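PDB 5CYX: cadherin-related family member 2 from Mus musculus, which probably forms calcium-dependent heterophilic adhesion complexes with CDHR5 on adjacent microvilli and so controls microvillar packing at the apical surface of epithelial cells. Local coordinates for residues I114-V127 with N163-N175. Sequence-based numbering, arbitrary orientation.
With CA (calcium ion), chain E.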
# COMPACT_ATOMS: atom_id res chain seq x y z
N ILE A 114 -7.83 8.20 -15.46
CA ILE A 114 -7.22 6.87 -15.43
C ILE A 114 -7.93 5.89 -16.33
O ILE A 114 -9.16 5.98 -16.53
CB ILE A 114 -7.15 6.32 -14.01
CG1 ILE A 114 -8.56 6.11 -13.44
CG2 ILE A 114 -6.31 7.22 -13.13
CD1 ILE A 114 -8.59 5.81 -11.98
N ASN A 115 -7.15 4.98 -16.90
CA ASN A 115 -7.67 3.90 -17.70
C ASN A 115 -8.45 2.96 -16.82
O ASN A 115 -8.01 2.66 -15.71
CB ASN A 115 -6.53 3.07 -18.31
CG ASN A 115 -5.86 3.74 -19.48
OD1 ASN A 115 -4.77 3.35 -19.85
ND2 ASN A 115 -6.45 4.72 -20.02
N GLU A 116 -9.55 2.43 -17.35
CA GLU A 116 -10.37 1.51 -16.52
C GLU A 116 -9.60 0.21 -16.23
O GLU A 116 -9.92 -0.41 -15.23
CB GLU A 116 -11.72 1.21 -17.14
CG GLU A 116 -11.75 0.22 -18.29
CD GLU A 116 -13.11 0.08 -18.99
OE1 GLU A 116 -14.24 0.19 -18.37
OE2 GLU A 116 -13.04 -0.21 -20.21
N THR A 117 -8.64 -0.19 -17.07
CA THR A 117 -7.80 -1.42 -16.78
C THR A 117 -6.68 -1.19 -15.77
O THR A 117 -5.94 -2.11 -15.50
CB THR A 117 -7.15 -2.06 -18.03
OG1 THR A 117 -6.40 -1.07 -18.72
CG2 THR A 117 -8.17 -2.66 -18.96
N LEU A 118 -6.52 0.03 -15.23
CA LEU A 118 -5.54 0.29 -14.18
C LEU A 118 -5.52 -0.86 -13.13
O LEU A 118 -6.57 -1.18 -12.53
CB LEU A 118 -5.82 1.62 -13.50
CG LEU A 118 -4.74 2.13 -12.56
CD1 LEU A 118 -3.42 2.43 -13.30
CD2 LEU A 118 -5.26 3.36 -11.83
N PRO A 119 -4.35 -1.47 -12.90
CA PRO A 119 -4.36 -2.58 -11.94
C PRO A 119 -4.55 -2.17 -10.47
O PRO A 119 -4.17 -1.08 -10.03
CB PRO A 119 -3.00 -3.25 -12.12
CG PRO A 119 -2.40 -2.67 -13.36
CD PRO A 119 -3.07 -1.39 -13.66
N VAL A 120 -5.17 -3.08 -9.72
CA VAL A 120 -5.34 -2.87 -8.33
C VAL A 120 -3.94 -2.82 -7.67
O VAL A 120 -3.13 -3.66 -7.95
CB VAL A 120 -6.22 -4.01 -7.71
CG1 VAL A 120 -6.25 -3.87 -6.22
CG2 VAL A 120 -7.64 -3.90 -8.22
N GLY A 121 -3.78 -1.90 -6.73
CA GLY A 121 -2.58 -1.53 -6.07
C GLY A 121 -1.85 -0.38 -6.78
O GLY A 121 -0.81 0.09 -6.29
N SER A 122 -2.35 0.06 -7.92
CA SER A 122 -1.79 1.26 -8.57
C SER A 122 -2.13 2.52 -7.83
O SER A 122 -3.30 2.72 -7.41
CB SER A 122 -2.30 1.42 -9.99
OG SER A 122 -2.09 0.32 -10.84
N VAL A 123 -1.19 3.45 -7.79
CA VAL A 123 -1.46 4.83 -7.40
C VAL A 123 -2.27 5.58 -8.48
O VAL A 123 -1.87 5.69 -9.63
CB VAL A 123 -0.21 5.66 -7.04
CG1 VAL A 123 -0.54 7.14 -6.87
CG2 VAL A 123 0.38 5.15 -5.73
N VAL A 124 -3.37 6.17 -8.04
CA VAL A 124 -4.27 6.94 -8.87
C VAL A 124 -3.89 8.40 -8.93
O VAL A 124 -3.99 8.99 -9.94
CB VAL A 124 -5.74 6.85 -8.37
CG1 VAL A 124 -6.66 7.88 -9.08
CG2 VAL A 124 -6.24 5.47 -8.60
N PHE A 125 -3.54 8.95 -7.78
CA PHE A 125 -3.24 10.36 -7.64
C PHE A 125 -2.64 10.56 -6.27
O PHE A 125 -3.01 9.83 -5.30
CB PHE A 125 -4.52 11.23 -7.72
CG PHE A 125 -4.24 12.69 -8.03
CD1 PHE A 125 -3.71 13.05 -9.27
CD2 PHE A 125 -4.48 13.70 -7.08
CE1 PHE A 125 -3.42 14.39 -9.56
CE2 PHE A 125 -4.21 15.04 -7.38
CZ PHE A 125 -3.64 15.38 -8.61
N SER A 126 -1.81 11.58 -6.16
CA SER A 126 -1.16 11.90 -4.90
C SER A 126 -1.41 13.36 -4.51
O SER A 126 -1.36 14.24 -5.34
CB SER A 126 0.34 11.59 -5.00
OG SER A 126 0.50 10.17 -5.10
N VAL A 127 -1.78 13.58 -3.25
CA VAL A 127 -1.85 14.93 -2.70
C VAL A 127 -0.79 15.12 -1.60
O VAL A 127 -0.27 14.16 -1.02
CB VAL A 127 -3.27 15.24 -2.19
CG1 VAL A 127 -4.24 15.30 -3.37
CG2 VAL A 127 -3.75 14.20 -1.17
N ASN A 163 1.46 8.75 3.04
CA ASN A 163 2.18 9.75 2.19
C ASN A 163 1.25 10.57 1.25
O ASN A 163 1.73 11.38 0.44
CB ASN A 163 3.22 9.06 1.31
CG ASN A 163 2.60 8.12 0.29
OD1 ASN A 163 1.41 7.84 0.31
ND2 ASN A 163 3.40 7.61 -0.60
N GLY A 164 -0.06 10.33 1.30
CA GLY A 164 -1.00 11.14 0.47
C GLY A 164 -1.33 10.56 -0.91
O GLY A 164 -2.06 11.18 -1.69
N SER A 165 -0.77 9.37 -1.21
CA SER A 165 -1.15 8.62 -2.41
C SER A 165 -2.46 7.85 -2.25
O SER A 165 -2.59 7.04 -1.32
CB SER A 165 -0.06 7.65 -2.82
OG SER A 165 0.98 8.37 -3.42
N ILE A 166 -3.36 8.07 -3.21
CA ILE A 166 -4.63 7.39 -3.34
C ILE A 166 -4.34 6.17 -4.22
O ILE A 166 -3.78 6.31 -5.34
CB ILE A 166 -5.68 8.32 -4.03
CG1 ILE A 166 -5.87 9.57 -3.18
CG2 ILE A 166 -7.02 7.63 -4.30
CD1 ILE A 166 -6.77 10.61 -3.85
N VAL A 167 -4.64 5.00 -3.68
CA VAL A 167 -4.39 3.73 -4.34
C VAL A 167 -5.70 3.10 -4.75
O VAL A 167 -6.63 3.02 -3.92
CB VAL A 167 -3.64 2.75 -3.42
CG1 VAL A 167 -3.56 1.41 -4.09
CG2 VAL A 167 -2.23 3.30 -3.17
N LEU A 168 -5.73 2.54 -5.95
CA LEU A 168 -6.83 1.75 -6.41
C LEU A 168 -6.90 0.41 -5.70
O LEU A 168 -5.89 -0.34 -5.72
CB LEU A 168 -6.68 1.51 -7.86
CG LEU A 168 -7.88 0.85 -8.50
CD1 LEU A 168 -9.09 1.80 -8.63
CD2 LEU A 168 -7.47 0.26 -9.83
N ASN A 169 -8.07 0.14 -5.11
CA ASN A 169 -8.34 -1.05 -4.30
C ASN A 169 -9.29 -2.08 -4.89
O ASN A 169 -9.42 -3.14 -4.35
CB ASN A 169 -8.84 -0.59 -2.92
CG ASN A 169 -8.96 -1.69 -1.95
OD1 ASN A 169 -7.93 -2.31 -1.50
ND2 ASN A 169 -10.22 -2.01 -1.59
N ASP A 170 -10.00 -1.76 -5.96
CA ASP A 170 -10.87 -2.68 -6.67
C ASP A 170 -10.87 -2.23 -8.13
O ASP A 170 -10.27 -1.21 -8.43
CB ASP A 170 -12.27 -2.52 -6.05
CG ASP A 170 -13.20 -3.70 -6.29
OD1 ASP A 170 -12.95 -4.59 -7.11
OD2 ASP A 170 -14.27 -3.72 -5.65
N THR A 171 -11.52 -2.99 -9.01
CA THR A 171 -11.36 -2.84 -10.45
C THR A 171 -12.38 -1.81 -10.93
O THR A 171 -13.48 -1.69 -10.37
CB THR A 171 -11.73 -4.13 -11.20
OG1 THR A 171 -13.01 -4.54 -10.69
CG2 THR A 171 -10.74 -5.27 -10.93
N LEU A 172 -12.00 -1.08 -11.95
CA LEU A 172 -12.87 -0.03 -12.47
C LEU A 172 -13.74 -0.57 -13.58
O LEU A 172 -13.41 -1.55 -14.19
CB LEU A 172 -11.99 1.11 -13.07
CG LEU A 172 -10.99 1.78 -12.14
CD1 LEU A 172 -9.91 2.61 -12.80
CD2 LEU A 172 -11.74 2.64 -11.16
N SER A 173 -14.83 0.13 -13.93
CA SER A 173 -15.55 -0.12 -15.20
C SER A 173 -16.32 1.11 -15.65
O SER A 173 -17.29 1.50 -15.00
CB SER A 173 -16.55 -1.29 -15.08
OG SER A 173 -17.21 -1.48 -16.34
N TYR A 174 -15.86 1.72 -16.75
CA TYR A 174 -16.55 2.85 -17.35
C TYR A 174 -18.04 2.56 -17.58
O TYR A 174 -18.86 3.37 -17.28
CB TYR A 174 -15.86 3.29 -18.66
CG TYR A 174 -16.57 4.40 -19.44
CD1 TYR A 174 -17.69 4.13 -20.21
CD2 TYR A 174 -16.11 5.72 -19.42
CE1 TYR A 174 -18.34 5.18 -20.93
CE2 TYR A 174 -16.76 6.75 -20.10
CZ TYR A 174 -17.86 6.47 -20.87
OH TYR A 174 -18.51 7.49 -21.59
N ASN A 175 -18.35 1.42 -18.15
CA ASN A 175 -19.71 1.02 -18.53
C ASN A 175 -20.56 0.33 -17.44
O ASN A 175 -21.76 0.44 -17.45
CB ASN A 175 -19.60 0.06 -19.71
CG ASN A 175 -19.01 0.75 -20.92
OD1 ASN A 175 -17.79 0.65 -21.22
ND2 ASN A 175 -19.83 1.52 -21.54
CA CA E . -14.50 -0.98 -21.79
O HOH W 1 -9.35 -1.62 -12.74
O HOH W 2 -15.96 -1.03 -19.92
O HOH W 3 1.93 13.11 -1.85
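Glu116 lies alongside Leu172 and runs on to a calcium ion. Its CB is 4.1 Å from CB of Leu172; CG sits between the backbone N and carbonyl carbon (chi1 77°), and the extended chain carries the carboxylate past Ser173. There OE1 accepts from Tyr174 N at 2.8 Å, on its anti side and 25° out of plane, and accepts a second hydrogen bond from a calcium-bound water. OE2 binds the calcium directly at 2.3 Å, joined by Asp214, Asp217, Asp250 and the backbone O of Glu215, so both oxygens are fixed. Leu172 CD1 meets Ile114 CD1 at 3.6 Å, the two chains crossing at about a right angle. Val120 spreads its methyls over the 168-170 backbone, CG1 on Leu168 O and CG2 3.6 Å from Asp170 C; an alanine here would probably uncover those carbonyl groups and open a gap there. Gly121 N then bonds Leu168 O, and antiparallel pairing runs through a beta bulge to Ser126 OG and Ser165 OG, hydrogen-bonded at 2.5 Å. In this second cadherin repeat, strand 123-126 is outermost in its sheet within this chain, beside 165-168, with 158-160 beyond; Ile166 packs on strand 180-189 of the facing sheet.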